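Local atomic coordinates of prepilin-like protein (Thermus thermophilus, PDB entry 6QVF), a protein that probably acts in natural competence as a type IV pilin-like protein, serving as a DNA receptor at the tip of a pilus. Residues Pro40-Ala44 and Trp55-Val61; Val138-Asp142 and Ala153-Pro157; Gln20-Arg25 and Thr94-Phe98; Leu89-Gly93 and Ala103-Arg107; Tyr64-Thr69 and Gly159-Pro163. One frame throughout, in Å; residues are numbered along the deposited sequence.

Contact 1 of 5, residues Pro40-Ala44 and Trp55-Val61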
# COMPACT_ATOMS: atom_id res chain seq x y z
N PRO B 40 -9.69 -11.54 29.44
CA PRO B 40 -8.27 -11.26 29.23
C PRO B 40 -8.03 -10.33 28.04
O PRO B 40 -6.92 -9.80 27.91
CB PRO B 40 -7.65 -12.64 28.95
CG PRO B 40 -8.82 -13.44 28.38
CD PRO B 40 -10.04 -12.93 29.10
N TYR B 41 -9.09 -10.12 27.22
CA TYR B 41 -8.94 -9.32 25.99
C TYR B 41 -9.51 -7.92 26.12
O TYR B 41 -9.60 -7.18 25.15
CB TYR B 41 -9.58 -10.07 24.81
CG TYR B 41 -9.19 -11.51 24.71
CD1 TYR B 41 -7.86 -11.90 24.71
CD2 TYR B 41 -10.14 -12.49 24.57
CE1 TYR B 41 -7.49 -13.22 24.60
CE2 TYR B 41 -9.79 -13.82 24.43
CZ TYR B 41 -8.46 -14.19 24.48
OH TYR B 41 -8.08 -15.49 24.39
N LYS B 42 -9.90 -7.53 27.34
CA LYS B 42 -10.43 -6.20 27.55
C LYS B 42 -9.39 -5.13 27.23
O LYS B 42 -8.21 -5.30 27.53
CB LYS B 42 -10.96 -6.05 28.99
CG LYS B 42 -9.89 -5.91 30.06
CD LYS B 42 -10.46 -6.02 31.46
CE LYS B 42 -9.53 -5.50 32.55
NZ LYS B 42 -8.24 -6.20 32.54
N ASP B 43 -9.84 -4.04 26.58
CA ASP B 43 -8.96 -2.91 26.24
C ASP B 43 -9.42 -1.61 26.91
O ASP B 43 -8.60 -0.89 27.47
CB ASP B 43 -8.83 -2.80 24.73
CG ASP B 43 -8.02 -3.96 24.15
OD1 ASP B 43 -6.92 -4.23 24.69
OD2 ASP B 43 -8.49 -4.58 23.17
N ALA B 44 -10.69 -1.26 26.79
CA ALA B 44 -11.17 -0.03 27.37
C ALA B 44 -12.54 -0.26 27.98
O ALA B 44 -13.37 -0.96 27.41
CB ALA B 44 -11.24 1.07 26.35
N TRP B 55 -16.48 -4.01 28.81
CA TRP B 55 -15.35 -3.38 28.19
C TRP B 55 -15.44 -3.60 26.68
O TRP B 55 -16.05 -4.54 26.22
CB TRP B 55 -14.04 -4.00 28.70
CG TRP B 55 -13.68 -3.64 30.11
CD1 TRP B 55 -14.44 -3.81 31.24
CD2 TRP B 55 -12.47 -2.97 30.55
NE1 TRP B 55 -13.79 -3.31 32.33
CE2 TRP B 55 -12.58 -2.79 31.94
CE3 TRP B 55 -11.30 -2.55 29.91
CZ2 TRP B 55 -11.58 -2.19 32.70
CZ3 TRP B 55 -10.32 -1.93 30.65
CH2 TRP B 55 -10.45 -1.78 32.03
N ARG B 56 -14.78 -2.72 25.94
CA ARG B 56 -14.54 -2.98 24.52
C ARG B 56 -13.16 -3.64 24.36
O ARG B 56 -12.22 -3.29 25.08
CB ARG B 56 -14.67 -1.66 23.75
CG ARG B 56 -14.61 -1.83 22.24
CD ARG B 56 -15.05 -0.55 21.56
NE ARG B 56 -16.50 -0.40 21.68
CZ ARG B 56 -17.16 0.53 22.35
NH1 ARG B 56 -16.56 1.37 23.18
NH2 ARG B 56 -18.47 0.60 22.18
N SER B 57 -13.08 -4.57 23.41
CA SER B 57 -11.90 -5.29 23.02
C SER B 57 -11.67 -5.03 21.54
O SER B 57 -12.58 -5.24 20.71
CB SER B 57 -12.07 -6.76 23.29
OG SER B 57 -10.91 -7.52 22.93
N PHE B 58 -10.45 -4.60 21.21
CA PHE B 58 -10.10 -4.31 19.82
C PHE B 58 -9.20 -5.41 19.25
O PHE B 58 -8.12 -5.65 19.77
CB PHE B 58 -9.36 -2.98 19.70
CG PHE B 58 -10.16 -1.79 20.17
CD1 PHE B 58 -11.13 -1.25 19.36
CD2 PHE B 58 -9.98 -1.23 21.42
CE1 PHE B 58 -11.87 -0.16 19.75
CE2 PHE B 58 -10.74 -0.14 21.82
CZ PHE B 58 -11.69 0.38 20.99
N TYR B 59 -9.64 -6.02 18.16
CA TYR B 59 -8.83 -7.01 17.48
C TYR B 59 -7.53 -6.38 16.96
O TYR B 59 -6.59 -7.11 16.66
CB TYR B 59 -9.61 -7.70 16.36
CG TYR B 59 -10.54 -8.78 16.83
CD1 TYR B 59 -11.64 -8.48 17.61
CD2 TYR B 59 -10.26 -10.11 16.61
CE1 TYR B 59 -12.51 -9.47 18.06
CE2 TYR B 59 -11.13 -11.12 17.03
CZ TYR B 59 -12.23 -10.80 17.79
OH TYR B 59 -13.08 -11.78 18.26
N PHE B 60 -7.53 -5.07 16.76
CA PHE B 60 -6.31 -4.36 16.35
C PHE B 60 -5.13 -4.84 17.20
O PHE B 60 -4.01 -5.08 16.71
CB PHE B 60 -6.51 -2.86 16.43
CG PHE B 60 -5.29 -2.08 16.03
CD1 PHE B 60 -4.24 -1.88 16.92
CD2 PHE B 60 -5.17 -1.63 14.73
CE1 PHE B 60 -3.09 -1.21 16.52
CE2 PHE B 60 -4.04 -0.91 14.35
CZ PHE B 60 -3.01 -0.72 15.23
N VAL B 61 -5.36 -4.91 18.51
CA VAL B 61 -4.29 -5.30 19.45
C VAL B 61 -3.79 -6.71 19.15
O VAL B 61 -2.58 -6.97 19.13
CB VAL B 61 -4.77 -5.18 20.90
CG1 VAL B 61 -3.72 -5.62 21.92
CG2 VAL B 61 -5.26 -3.77 21.20
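A classic beta bulge sets Asp43 and Ala44 against the single Arg56, where strand 44-45 pairs with strand 55-58 of a small antiparallel sheet. Arg56 O takes two backbone donors, Asp43 N at 2.9 Å and Ala44 N at 3.1 Å, while Arg56 N returns a bond to Ala44 O. Asp43 CG stands beside its own backbone N (chi1 -70°), which carries the carboxylate along the strand to Phe58. There Asp43 OD2 accepts from Phe58 N at 2.8 Å through its anti lone pair, in a nearly straight bond (168°). OD1 forms a salt bridge with Arg78, so both oxygens of Asp43 are held and the group's rotation is probably fixed. Val61 CG2 packs against this carboxylate, and Asp43 CB touches Phe58 CD2.

Trp55 lies at the other end of the bulge, its CE3 3.2 Å from Ala44 C, with Asp43 C at the ring edge. Lys42 runs over one face of the indole and places CD 3.8 Å from the centroid of the six-membered ring, a CH-pi contact. Trp55 NE1 is bonded to Pro51 O. Beyond the bulge, Ser57 OG donates to Tyr41 O at 2.6 Å from above the carbonyl plane.

Contact 2 of 5, residues Val138-Asp142 and Ala153-Pro157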
# COMPACT_ATOMS: atom_id res chain seq x y z
N VAL B 138 -3.49 0.88 8.50
CA VAL B 138 -4.46 1.10 9.56
C VAL B 138 -3.69 1.48 10.82
O VAL B 138 -2.75 0.78 11.20
CB VAL B 138 -5.30 -0.17 9.80
CG1 VAL B 138 -6.35 0.08 10.84
CG2 VAL B 138 -5.98 -0.69 8.52
N THR B 139 -4.12 2.53 11.51
CA THR B 139 -3.52 2.89 12.77
C THR B 139 -4.51 2.68 13.89
O THR B 139 -5.73 2.52 13.71
CB THR B 139 -2.98 4.32 12.82
OG1 THR B 139 -4.07 5.22 13.02
CG2 THR B 139 -2.23 4.70 11.56
N CYS B 140 -3.96 2.68 15.10
CA CYS B 140 -4.75 2.51 16.28
C CYS B 140 -5.77 3.62 16.43
O CYS B 140 -6.76 3.44 17.12
CB CYS B 140 -3.86 2.37 17.52
SG CYS B 140 -2.70 3.75 17.72
N TYR B 141 -5.55 4.76 15.79
CA TYR B 141 -6.44 5.87 15.85
C TYR B 141 -7.68 5.66 14.98
O TYR B 141 -8.64 6.45 15.07
CB TYR B 141 -5.73 7.17 15.44
CG TYR B 141 -4.64 7.56 16.41
CD1 TYR B 141 -4.98 8.11 17.62
CD2 TYR B 141 -3.31 7.26 16.18
CE1 TYR B 141 -4.02 8.47 18.54
CE2 TYR B 141 -2.32 7.60 17.10
CZ TYR B 141 -2.68 8.20 18.30
OH TYR B 141 -1.74 8.55 19.23
N ASP B 142 -7.68 4.64 14.13
CA ASP B 142 -8.76 4.43 13.20
C ASP B 142 -9.91 3.58 13.75
O ASP B 142 -10.96 3.43 13.06
CB ASP B 142 -8.22 3.76 11.93
CG ASP B 142 -7.22 4.64 11.20
OD1 ASP B 142 -7.32 5.89 11.32
OD2 ASP B 142 -6.40 4.08 10.43
N ALA B 153 -6.26 3.39 24.58
CA ALA B 153 -6.43 2.10 24.00
C ALA B 153 -7.18 2.22 22.67
O ALA B 153 -8.18 2.94 22.56
CB ALA B 153 -7.18 1.20 24.92
N PRO B 154 -6.79 1.50 21.60
CA PRO B 154 -5.78 0.45 21.59
C PRO B 154 -4.36 0.86 21.18
O PRO B 154 -3.53 -0.02 20.84
CB PRO B 154 -6.30 -0.51 20.51
CG PRO B 154 -6.96 0.42 19.51
CD PRO B 154 -7.53 1.56 20.33
N CYS B 155 -4.08 2.16 21.20
CA CYS B 155 -2.71 2.61 20.95
C CYS B 155 -1.82 2.18 22.11
O CYS B 155 -2.20 2.23 23.28
CB CYS B 155 -2.61 4.11 20.80
SG CYS B 155 -3.54 4.77 19.39
N PRO B 156 -0.58 1.77 21.80
CA PRO B 156 0.38 1.44 22.85
C PRO B 156 0.93 2.71 23.47
O PRO B 156 0.91 3.78 22.86
CB PRO B 156 1.46 0.68 22.11
CG PRO B 156 1.45 1.32 20.75
CD PRO B 156 -0.01 1.65 20.45
N PRO B 157 1.48 2.64 24.69
CA PRO B 157 2.23 3.76 25.23
C PRO B 157 3.50 3.93 24.42
O PRO B 157 3.95 3.00 23.74
CB PRO B 157 2.52 3.35 26.67
CG PRO B 157 2.60 1.85 26.58
CD PRO B 157 1.56 1.44 25.53
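Cys140 and Cys155 are joined by a disulfide, with SG bonded to SG at 2.1 Å and a right-handed twist about the S-S bond (chi3 95°). The two cysteines reach it differently. In Cys140, SG sits between the backbone N and the carbonyl carbon (chi1 55°), whereas in Cys155 it lies opposite the carbonyl carbon, beside the backbone N.

The phenol ring of Tyr141 folds back over the bridge. Cys155 SG stands above the centre of one ring face, 3.7 Å from the centroid and 11° off the normal, a sulfur-aromatic contact that shields the sulfur on that side. Pro154, which follows a cis peptide bond, brings its ring against Cys140: Pro154 CD is 3.8 Å from Cys140 O, and CG touches Cys140 CB. Phe60 and Val61 of helix 59-66 back this layer, the former against Cys140 and the latter against Pro154.

The turn carrying Cys140 and Tyr141 is itself pinned. Thr139 OG1 accepts from Tyr141 N at 3.2 Å in an ST turn, and Thr139 N donates to Asp142 OD2 at 3.0 Å, meeting it from above the carboxylate plane. On the other segment, Pro154 O is bonded by Gln77 NE2. The bridge ties the end of strand 131-139, the last of the four-stranded sheet, to the C-terminal loop region, an arrangement resembling the disulfide-bounded C-terminal loop (D-region) of type IV pilins.

Contact 3 of 5, residues Gln20-Arg25 and Thr94-Phe98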
# COMPACT_ATOMS: atom_id res chain seq x y z
N GLN B 20 -11.55 -7.17 -2.73
CA GLN B 20 -12.47 -7.94 -1.89
C GLN B 20 -11.70 -8.49 -0.67
O GLN B 20 -12.13 -8.42 0.48
CB GLN B 20 -13.06 -9.08 -2.73
CG GLN B 20 -14.08 -9.90 -2.00
CD GLN B 20 -14.59 -11.08 -2.81
OE1 GLN B 20 -14.60 -12.19 -2.31
NE2 GLN B 20 -15.01 -10.84 -4.05
N VAL B 21 -10.53 -9.06 -0.93
CA VAL B 21 -9.71 -9.64 0.13
C VAL B 21 -9.14 -8.54 1.03
O VAL B 21 -9.14 -8.65 2.26
CB VAL B 21 -8.59 -10.51 -0.47
CG1 VAL B 21 -7.65 -11.02 0.61
CG2 VAL B 21 -9.19 -11.64 -1.29
N LEU B 22 -8.66 -7.44 0.45
CA LEU B 22 -8.15 -6.34 1.24
C LEU B 22 -9.23 -5.79 2.17
O LEU B 22 -8.95 -5.52 3.35
CB LEU B 22 -7.65 -5.22 0.31
CG LEU B 22 -7.04 -4.02 1.02
CD1 LEU B 22 -5.77 -4.42 1.73
CD2 LEU B 22 -6.77 -2.88 0.05
N GLU B 23 -10.47 -5.69 1.68
CA GLU B 23 -11.59 -5.17 2.50
C GLU B 23 -11.86 -6.14 3.66
O GLU B 23 -12.04 -5.71 4.83
CB GLU B 23 -12.85 -5.02 1.63
CG GLU B 23 -12.86 -3.80 0.73
CD GLU B 23 -14.00 -3.68 -0.27
OE1 GLU B 23 -14.65 -4.72 -0.62
OE2 GLU B 23 -14.25 -2.53 -0.67
N ARG B 24 -11.88 -7.43 3.37
CA ARG B 24 -12.26 -8.40 4.41
C ARG B 24 -11.17 -8.46 5.48
O ARG B 24 -11.49 -8.45 6.68
CB ARG B 24 -12.53 -9.78 3.83
CG ARG B 24 -13.97 -9.90 3.34
CD ARG B 24 -14.42 -11.33 3.14
NE ARG B 24 -13.58 -11.99 2.15
CZ ARG B 24 -13.76 -11.90 0.86
NH1 ARG B 24 -14.82 -11.25 0.39
NH2 ARG B 24 -12.86 -12.42 0.05
N ARG B 25 -9.90 -8.47 5.07
CA ARG B 25 -8.83 -8.56 6.06
C ARG B 25 -8.67 -7.25 6.84
O ARG B 25 -8.42 -7.27 8.06
CB ARG B 25 -7.53 -9.02 5.39
CG ARG B 25 -7.68 -10.38 4.75
CD ARG B 25 -8.01 -11.49 5.73
NE ARG B 25 -8.36 -12.76 5.12
CZ ARG B 25 -8.69 -13.87 5.80
NH1 ARG B 25 -8.72 -13.88 7.13
NH2 ARG B 25 -8.94 -14.99 5.12
N THR B 94 -3.77 -17.40 1.48
CA THR B 94 -4.13 -17.23 0.09
C THR B 94 -5.61 -17.53 -0.07
O THR B 94 -6.09 -18.57 0.40
CB THR B 94 -3.27 -18.07 -0.87
OG1 THR B 94 -1.88 -17.76 -0.73
CG2 THR B 94 -3.69 -17.85 -2.30
N GLU B 95 -6.34 -16.56 -0.63
CA GLU B 95 -7.75 -16.78 -0.93
C GLU B 95 -7.90 -16.89 -2.45
O GLU B 95 -7.30 -16.14 -3.20
CB GLU B 95 -8.63 -15.63 -0.43
CG GLU B 95 -8.73 -15.45 1.06
CD GLU B 95 -9.77 -14.41 1.48
OE1 GLU B 95 -10.80 -14.30 0.79
OE2 GLU B 95 -9.54 -13.69 2.49
N THR B 96 -8.75 -17.78 -2.92
CA THR B 96 -9.03 -17.82 -4.38
C THR B 96 -10.44 -17.29 -4.64
O THR B 96 -11.40 -17.83 -4.11
CB THR B 96 -8.86 -19.24 -4.93
OG1 THR B 96 -7.52 -19.62 -4.60
CG2 THR B 96 -9.10 -19.31 -6.42
N ILE B 97 -10.51 -16.25 -5.45
CA ILE B 97 -11.70 -15.46 -5.79
C ILE B 97 -11.92 -15.62 -7.29
O ILE B 97 -11.11 -15.16 -8.10
CB ILE B 97 -11.50 -13.98 -5.43
CG1 ILE B 97 -11.04 -13.77 -3.99
CG2 ILE B 97 -12.75 -13.16 -5.76
CD1 ILE B 97 -11.93 -14.36 -2.94
N PHE B 98 -12.98 -16.34 -7.65
CA PHE B 98 -13.32 -16.62 -9.08
C PHE B 98 -12.06 -17.07 -9.85
O PHE B 98 -11.77 -16.55 -10.94
CB PHE B 98 -13.95 -15.39 -9.73
CG PHE B 98 -15.24 -14.95 -9.07
CD1 PHE B 98 -16.30 -15.84 -8.94
CD2 PHE B 98 -15.38 -13.68 -8.53
CE1 PHE B 98 -17.48 -15.45 -8.34
CE2 PHE B 98 -16.57 -13.30 -7.92
CZ PHE B 98 -17.61 -14.18 -7.82
O HOH W 1 -11.86 -12.97 3.92
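Val21 and Ile97 form the close apolar part of the contact between helix 2-30 and the edge strand 92-97, with Val21 CG2 3.9 Å from Ile97 CG1. The helix and strand segments run at 132° to each other, their axes 10.5 Å apart at the closest. Glu95, with CG beside its backbone N (chi1 -67°) and its chain then extended, rests its carboxylate on both methyls of Val21. Val102, Trp104 and Val122 of the sheet complete the packing round Val21.

Towards solvent the contact becomes polar. Arg24 NH2 meets Glu95 OE1 at 2.9 Å, in the guanidinium plane and on the syn lone pair, and also donates to Gln20 OE1, one helical turn back. Arg25 comes side-on, giving both NE and NH2 to Glu95 OE2 at 3.0 Å each; its guanidinium is turned 76° from the carboxylate plane, with NE nearly in line with the C-O bond and NH2 above the plane. A water accepts from Arg24 NE and donates to Glu95 OE2 at 2.8 Å. The Gln20 amide lies against Ile97, with Gln20 OE1 3.5 Å from Ile97 CD1.

With two guanidinium groups and a water sharing one carboxylate, Glu95 is probably kept ionised.

Contact 4 of 5, residues Leu89-Gly93 and Ala103-Arg107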
# COMPACT_ATOMS: atom_id res chain seq x y z
N LEU B 89 -5.90 -16.55 15.45
CA LEU B 89 -5.90 -15.61 14.34
C LEU B 89 -4.95 -16.14 13.27
O LEU B 89 -3.91 -16.68 13.57
CB LEU B 89 -5.41 -14.24 14.79
CG LEU B 89 -6.13 -13.61 15.96
CD1 LEU B 89 -5.52 -12.27 16.26
CD2 LEU B 89 -7.60 -13.48 15.68
N THR B 90 -5.32 -15.91 12.02
CA THR B 90 -4.44 -16.16 10.91
C THR B 90 -3.86 -14.83 10.41
O THR B 90 -4.65 -13.86 10.18
CB THR B 90 -5.22 -16.92 9.85
OG1 THR B 90 -5.66 -18.15 10.42
CG2 THR B 90 -4.37 -17.24 8.66
N CYS B 91 -2.53 -14.78 10.24
CA CYS B 91 -1.81 -13.56 9.88
C CYS B 91 -1.67 -13.41 8.35
O CYS B 91 -1.45 -12.31 7.82
CB CYS B 91 -0.40 -13.53 10.51
SG CYS B 91 -0.43 -13.36 12.31
N SER B 92 -1.71 -14.51 7.64
CA SER B 92 -1.44 -14.53 6.23
C SER B 92 -2.03 -15.79 5.61
O SER B 92 -2.27 -16.81 6.29
CB SER B 92 0.04 -14.39 5.94
OG SER B 92 0.78 -15.52 6.39
N GLY B 93 -2.16 -15.75 4.28
CA GLY B 93 -2.72 -16.86 3.57
C GLY B 93 -2.98 -16.54 2.11
O GLY B 93 -2.43 -15.57 1.58
N ALA B 103 -2.84 -13.62 -2.53
CA ALA B 103 -2.00 -13.69 -1.33
C ALA B 103 -2.36 -12.50 -0.46
O ALA B 103 -2.59 -11.39 -0.96
CB ALA B 103 -0.56 -13.66 -1.69
N TRP B 104 -2.42 -12.71 0.86
CA TRP B 104 -2.79 -11.64 1.77
C TRP B 104 -1.98 -11.77 3.05
O TRP B 104 -1.58 -12.86 3.44
CB TRP B 104 -4.30 -11.62 2.08
CG TRP B 104 -4.77 -12.85 2.79
CD1 TRP B 104 -5.32 -13.95 2.23
CD2 TRP B 104 -4.82 -13.05 4.22
NE1 TRP B 104 -5.65 -14.87 3.19
CE2 TRP B 104 -5.37 -14.35 4.43
CE3 TRP B 104 -4.47 -12.29 5.33
CZ2 TRP B 104 -5.56 -14.88 5.70
CZ3 TRP B 104 -4.63 -12.84 6.60
CH2 TRP B 104 -5.16 -14.12 6.77
N ASP B 105 -1.69 -10.61 3.64
CA ASP B 105 -0.86 -10.58 4.85
C ASP B 105 -1.27 -9.39 5.70
O ASP B 105 -1.38 -8.26 5.20
CB ASP B 105 0.61 -10.43 4.46
CG ASP B 105 1.56 -10.38 5.63
OD1 ASP B 105 1.68 -9.32 6.24
OD2 ASP B 105 2.21 -11.42 5.90
N ILE B 106 -1.46 -9.65 6.99
CA ILE B 106 -1.67 -8.65 8.04
C ILE B 106 -0.44 -8.66 8.93
O ILE B 106 -0.02 -9.75 9.39
CB ILE B 106 -2.89 -9.01 8.89
CG1 ILE B 106 -4.18 -9.13 8.07
CG2 ILE B 106 -3.05 -8.03 10.02
CD1 ILE B 106 -5.37 -9.70 8.85
N ARG B 107 0.13 -7.49 9.20
CA ARG B 107 1.21 -7.44 10.21
C ARG B 107 1.31 -6.09 10.91
O ARG B 107 1.00 -5.03 10.35
CB ARG B 107 2.55 -7.80 9.58
CG ARG B 107 2.99 -6.92 8.43
CD ARG B 107 4.34 -7.40 7.90
NE ARG B 107 4.22 -8.73 7.36
CZ ARG B 107 5.21 -9.63 7.30
NH1 ARG B 107 6.45 -9.31 7.69
NH2 ARG B 107 4.96 -10.85 6.84
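Trp104 lays its indole flat against the backbone of Ser92 and Gly93. Its CG lies between the backbone N and the carbonyl carbon (chi1 64°), and chi2 of -95° turns the ring so that one face covers the neighbouring strand. Gly93 N sits 3.5 Å above the ring plane, over its centre, and Gly93 CA makes a CH-pi contact 3.9 Å from the centroid of the five-membered ring. Having no side chain, Gly93 lets the indole come this near. Farther along, Thr90 approaches the outer end of the six-membered ring: its O is at the edge, 3.5 Å from Trp104 CH2, and its CG2 touches the same carbon, the two side chains meeting at about a right angle. Arg25 of the N-terminal helix adds a cation-pi contact to Trp104.

The strands belong to the antiparallel hairpin 92-97 and 100-108, at one edge of the four-stranded sheet. Gly93 and Trp104 are a hydrogen-bonded pair, N to O in both directions, and Ser92 and Asp105 a non-hydrogen-bonded one, their CA atoms 4.2 Å apart. Cys91, just ahead of strand 92-97, accepts through its O from Ile106 N at 2.8 Å in an almost straight bond.

On the face carrying Ser92 and Asp105, the aspartate extends with CG opposite its backbone N (chi1 180°), placing Asp105 OD2 3.7 Å from Ser92 CB. Arg107 holds this carboxylate side-on, NE to Asp105 OD1 at 2.8 Å and NH2 to OD2 at 3.0 Å, with both oxygens close to the guanidinium plane.

Contact 5 of 5, residues Tyr64-Thr69 and Gly159-Pro163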
# COMPACT_ATOMS: atom_id res chain seq x y z
N TYR B 64 -1.87 -6.68 15.80
CA TYR B 64 -0.64 -5.90 15.91
C TYR B 64 0.45 -6.70 16.64
O TYR B 64 1.58 -6.76 16.15
CB TYR B 64 -0.88 -4.56 16.62
CG TYR B 64 0.38 -3.74 16.74
CD1 TYR B 64 0.88 -3.02 15.67
CD2 TYR B 64 1.14 -3.75 17.90
CE1 TYR B 64 2.07 -2.32 15.74
CE2 TYR B 64 2.34 -3.06 17.97
CZ TYR B 64 2.81 -2.34 16.90
OH TYR B 64 4.04 -1.72 16.96
N PHE B 65 0.12 -7.31 17.78
CA PHE B 65 1.10 -8.01 18.57
C PHE B 65 1.30 -9.48 18.14
O PHE B 65 2.31 -10.10 18.56
CB PHE B 65 0.76 -7.92 20.06
CG PHE B 65 1.02 -6.54 20.61
CD1 PHE B 65 2.31 -6.08 20.80
CD2 PHE B 65 -0.03 -5.71 20.95
CE1 PHE B 65 2.55 -4.82 21.32
CE2 PHE B 65 0.21 -4.45 21.45
CZ PHE B 65 1.49 -4.00 21.64
N SER B 66 0.40 -10.05 17.33
CA SER B 66 0.52 -11.47 16.97
C SER B 66 1.18 -11.68 15.61
O SER B 66 1.61 -12.77 15.35
CB SER B 66 -0.81 -12.16 16.95
OG SER B 66 -1.46 -12.04 18.22
N CYS B 67 1.23 -10.65 14.77
CA CYS B 67 1.52 -10.84 13.35
C CYS B 67 2.71 -9.99 12.94
O CYS B 67 2.70 -8.79 13.18
CB CYS B 67 0.32 -10.45 12.52
SG CYS B 67 -1.13 -11.49 12.79
N PRO B 68 3.74 -10.57 12.24
CA PRO B 68 3.77 -11.96 11.80
C PRO B 68 4.21 -12.98 12.85
O PRO B 68 4.03 -14.16 12.65
CB PRO B 68 4.82 -11.95 10.69
CG PRO B 68 5.76 -10.84 11.11
CD PRO B 68 4.91 -9.79 11.79
N THR B 69 4.70 -12.49 13.96
CA THR B 69 5.14 -13.29 15.10
C THR B 69 4.62 -12.63 16.37
O THR B 69 4.40 -11.45 16.36
CB THR B 69 6.66 -13.40 15.21
OG1 THR B 69 7.25 -12.10 15.36
CG2 THR B 69 7.29 -14.07 14.01
N GLY B 159 7.03 3.51 23.23
CA GLY B 159 7.95 2.42 23.46
C GLY B 159 7.29 1.07 23.69
O GLY B 159 7.99 0.05 23.93
N GLY B 160 5.96 1.02 23.59
CA GLY B 160 5.20 -0.19 23.89
C GLY B 160 4.70 -0.97 22.68
O GLY B 160 3.85 -1.87 22.81
N GLY B 161 5.24 -0.69 21.49
CA GLY B 161 4.90 -1.48 20.31
C GLY B 161 5.87 -2.63 20.09
O GLY B 161 6.56 -3.12 21.00
N ARG B 162 5.93 -3.08 18.84
CA ARG B 162 6.82 -4.14 18.47
C ARG B 162 8.23 -3.56 18.39
O ARG B 162 8.43 -2.49 17.84
CB ARG B 162 6.42 -4.72 17.11
CG ARG B 162 5.04 -5.36 17.08
CD ARG B 162 4.68 -5.82 15.67
NE ARG B 162 5.46 -7.00 15.31
CZ ARG B 162 5.18 -8.25 15.66
NH1 ARG B 162 4.00 -8.53 16.25
NH2 ARG B 162 6.07 -9.22 15.45
N PRO B 163 9.22 -4.25 18.95
CA PRO B 163 10.59 -3.73 18.92
C PRO B 163 11.10 -3.54 17.49
O PRO B 163 10.78 -4.36 16.61
CB PRO B 163 11.42 -4.81 19.60
CG PRO B 163 10.47 -5.82 20.17
CD PRO B 163 9.10 -5.58 19.58
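Arg162 bends at chi3 (72°) after an extended start, which turns its guanidinium back across the end of helix 59-66, while Tyr64, with CG opposite its backbone N (chi1 -179°), sends its ring the other way along the arginine. The two side chains run alongside in opposite senses, ring and guanidinium planes 77° apart. Arg162 CG lies 3.7 Å from Tyr64 CE2, CD is over one ring face towards the rim, and Arg162 N donates to Tyr64 OH at 3.0 Å in a nearly straight bond.

The guanidinium is gripped by backbone oxygens, which probably favour its charge. Arg162 NH1 gives a bond to Tyr64 O at 3.0 Å, in the carbonyl plane and on a lone pair. Arg162 NH1 and NH2 together approach Thr69 O end-on, each at 2.9 Å, the first nearly in line with the carbonyl and the second from above its plane. Thr69 OG1 adds a weak bond to NH2. Cys67 O and Pro68 CD lie over one face of the guanidinium, and the proline follows a cis peptide bond.

Phe65 meets the glycine-rich loop with its edge, Phe65 CZ 3.4 Å from Gly160 O, while Tyr64 CD2 stands over its ring centre. A buried arginine held by backbone carbonyls at the end of helix 59-66 and in the following loop thus joins that helix to the C-terminal loop.

In the fold
Along the chain, contact 1 opens and closes within the loop spanned by contact 3, and contacts 2 and 4 lie within the loop spanned by contact 5; contacts 3 and 4 cross. The latter two share strand 92-97 and touch through Trp104, their centres 11 Å apart. Contact 2 reaches the same four-stranded sheet at its other edge, about 25 Å from contact 3 between centres. Contacts 1 and 5 use the two ends of helix 59-66, and contacts 1 and 2 touch, with centres 11 Å apart. The Cys67-Cys91 disulfide joins contacts 4 and 5. Helix 2-30 is thus held to the sheet by packing, while the two disulfides tie the sheet to the end of helix 59-66 and to the C-terminal loop.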